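Local coordinates for GrpB family protein (Enterococcus faecalis, PDB 2NRK), which is of unknown function but belongs to the GrpB family of the nucleotidyltransferase clan, so a role related to nucleotide transfer is possible though not established, at residues Pro13-Val16 against Glu17-Glu20. Sequence-based numbering, arbitrary orientation. Where two conformers were deposited one is given.
Sequences PAWV and EQFE
The Q18 side chain runs back along the first turn of its helix until its amide meets the pyrrole edge of the W15 indole, NE2 lying 3.6 Å from W15 CD1 and close to the ring plane. The amide and indole planes stand 80° apart. Q18 CG stands anti to its own carbonyl carbon (chi1 -68°) and the chain runs extended beyond it. This carries the aliphatic part past the A14 carbonyl, with Q18 CG 3.4 Å from A14 O. At the end of the chain Q18 OE1 comes to 3.9 Å from A14 CB. On the other flank of A14, E17 also extends back toward the start of the helix: E17 CB rests 3.3 Å from A14 O and E17 CD 4.1 Å from A14 CB. The small A14 methyl thus has a polar side chain on each flank.

Three successive i to i+4 backbone bonds tie these residues into the opening turns of an alpha-helix. The one from Q18 N to A14 O is nearly linear, 170° at the hydrogen, while F19 N reaches W15 O at 2.9 Å and E20 N bonds to V16 O. Just before them V16 N bonds back to P13 O in a shorter-span turn. The E20 side chain runs back past the V16 carbonyl, E20 CG passing 3.4 Å from V16 O.

W15 and F19, one turn apart, are the buried residues and turn helix 14-30 toward the mixed sheet. Both rest on I54 of strand 54-60; F19 also stacks with H39 of strand 34-40 and meets the F56 ring, while W15 packs against Y11, T43 and P52 in the loops beside the sheet.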
ATOM      1  N   PRO A  13      25.529   1.424 -12.865  1.00 26.29           N
ATOM      2  CA  PRO A  13      24.430   2.161 -13.498  1.00 26.02           C
ATOM      3  C   PRO A  13      23.729   1.359 -14.579  1.00 25.23           C
ATOM      4  O   PRO A  13      22.544   1.609 -14.840  1.00 25.48           O
ATOM      5  CB  PRO A  13      25.128   3.386 -14.140  1.00 25.73           C
ATOM      6  CG  PRO A  13      26.376   3.571 -13.379  1.00 27.73           C
ATOM      7  CD  PRO A  13      26.795   2.189 -12.883  1.00 26.13           C
ATOM      8  N   ALA A  14      24.440   0.398 -15.182  1.00 25.02           N
ATOM      9  CA  ALA A  14      23.886  -0.454 -16.222  1.00 24.47           C
ATOM     10  C   ALA A  14      22.731  -1.324 -15.733  1.00 25.13           C
ATOM     11  O   ALA A  14      21.944  -1.813 -16.559  1.00 24.83           O
ATOM     12  CB  ALA A  14      24.965  -1.347 -16.824  1.00 25.44           C
ATOM     13  N   TRP A  15      22.634  -1.536 -14.415  1.00 23.73           N
ATOM     14  CA  TRP A  15      21.525  -2.322 -13.886  1.00 24.39           C
ATOM     15  C   TRP A  15      20.175  -1.721 -14.294  1.00 24.59           C
ATOM     16  O   TRP A  15      19.184  -2.439 -14.456  1.00 25.37           O
ATOM     17  CB  TRP A  15      21.630  -2.389 -12.357  1.00 24.04           C
ATOM     18  CG  TRP A  15      22.777  -3.266 -11.901  1.00 24.09           C
ATOM     19  CD1 TRP A  15      23.374  -4.283 -12.593  1.00 22.53           C
ATOM     20  CD2 TRP A  15      23.409  -3.219 -10.618  1.00 23.91           C
ATOM     21  NE1 TRP A  15      24.380  -4.859 -11.819  1.00 24.68           N
ATOM     22  CE2 TRP A  15      24.395  -4.242 -10.594  1.00 24.68           C
ATOM     23  CE3 TRP A  15      23.209  -2.436  -9.472  1.00 22.70           C
ATOM     24  CZ2 TRP A  15      25.240  -4.451  -9.484  1.00 23.34           C
ATOM     25  CZ3 TRP A  15      24.031  -2.659  -8.354  1.00 23.66           C
ATOM     26  CH2 TRP A  15      25.034  -3.659  -8.376  1.00 23.60           C
ATOM     27  N   VAL A  16      20.138  -0.398 -14.430  1.00 23.59           N
ATOM     28  CA  VAL A  16      18.902   0.278 -14.852  1.00 24.78           C
ATOM     29  C   VAL A  16      18.523  -0.118 -16.296  1.00 24.76           C
ATOM     30  O   VAL A  16      17.344  -0.349 -16.582  1.00 24.65           O
ATOM     31  CB  VAL A  16      19.012   1.810 -14.690  1.00 23.64           C
ATOM     32  CG1 VAL A  16      17.689   2.470 -15.093  1.00 22.62           C
ATOM     33  CG2 VAL A  16      19.336   2.142 -13.195  1.00 23.44           C
ATOM     34  N   GLU A  17      19.533  -0.174 -17.171  0.50 25.03           N
ATOM     35  CA  GLU A  17      19.372  -0.607 -18.573  0.50 25.41           C
ATOM     36  C   GLU A  17      18.830  -2.024 -18.597  0.50 25.26           C
ATOM     37  O   GLU A  17      17.846  -2.313 -19.281  0.50 24.91           O
ATOM     38  CB  GLU A  17      20.717  -0.599 -19.326  0.50 25.69           C
ATOM     39  CG  GLU A  17      21.559   0.636 -19.101  0.50 26.73           C
ATOM     40  CD  GLU A  17      22.903   0.629 -19.820  0.50 26.38           C
ATOM     41  OE1 GLU A  17      23.204  -0.329 -20.570  0.50 29.30           O
ATOM     42  OE2 GLU A  17      23.657   1.605 -19.618  0.50 26.92           O
ATOM     43  N   GLN A  18      19.496  -2.893 -17.833  1.00 24.63           N
ATOM     44  CA  GLN A  18      19.144  -4.305 -17.726  1.00 24.66           C
ATOM     45  C   GLN A  18      17.712  -4.465 -17.249  1.00 23.60           C
ATOM     46  O   GLN A  18      16.972  -5.291 -17.795  1.00 23.30           O
ATOM     47  CB  GLN A  18      20.113  -5.027 -16.783  1.00 25.49           C
ATOM     48  CG  GLN A  18      21.510  -5.090 -17.390  1.00 27.82           C
ATOM     49  CD  GLN A  18      22.586  -5.464 -16.384  1.00 31.32           C
ATOM     50  OE1 GLN A  18      23.737  -5.025 -16.510  1.00 39.48           O
ATOM     51  NE2 GLN A  18      22.229  -6.264 -15.395  1.00 33.53           N
ATOM     52  N   PHE A  19      17.320  -3.682 -16.241  1.00 22.53           N
ATOM     53  CA  PHE A  19      15.963  -3.713 -15.762  1.00 22.68           C
ATOM     54  C   PHE A  19      14.977  -3.333 -16.888  1.00 23.50           C
ATOM     55  O   PHE A  19      14.034  -4.042 -17.151  1.00 22.79           O
ATOM     56  CB  PHE A  19      15.747  -2.782 -14.561  1.00 23.36           C
ATOM     57  CG  PHE A  19      14.282  -2.516 -14.310  1.00 24.18           C
ATOM     58  CD1 PHE A  19      13.506  -3.474 -13.699  1.00 23.77           C
ATOM     59  CD2 PHE A  19      13.664  -1.359 -14.785  1.00 24.68           C
ATOM     60  CE1 PHE A  19      12.126  -3.291 -13.518  1.00 24.92           C
ATOM     61  CE2 PHE A  19      12.261  -1.182 -14.600  1.00 25.61           C
ATOM     62  CZ  PHE A  19      11.513  -2.137 -13.984  1.00 25.67           C
ATOM     63  N   GLU A  20      15.198  -2.185 -17.525  1.00 23.89           N
ATOM     64  CA  GLU A  20      14.235  -1.690 -18.505  1.00 24.89           C
ATOM     65  C   GLU A  20      14.080  -2.635 -19.713  1.00 25.44           C
ATOM     66  O   GLU A  20      12.969  -2.852 -20.183  1.00 26.27           O
ATOM     67  CB  GLU A  20      14.586  -0.257 -18.865  1.00 26.26           C
ATOM     68  CG  GLU A  20      14.256   0.602 -17.629  1.00 26.38           C
ATOM     69  CD  GLU A  20      14.248   2.052 -17.913  1.00 28.52           C
ATOM     70  OE1 GLU A  20      14.647   2.412 -19.028  1.00 31.45           O
ATOM     71  OE2 GLU A  20      13.905   2.839 -17.010  1.00 27.98           O
TER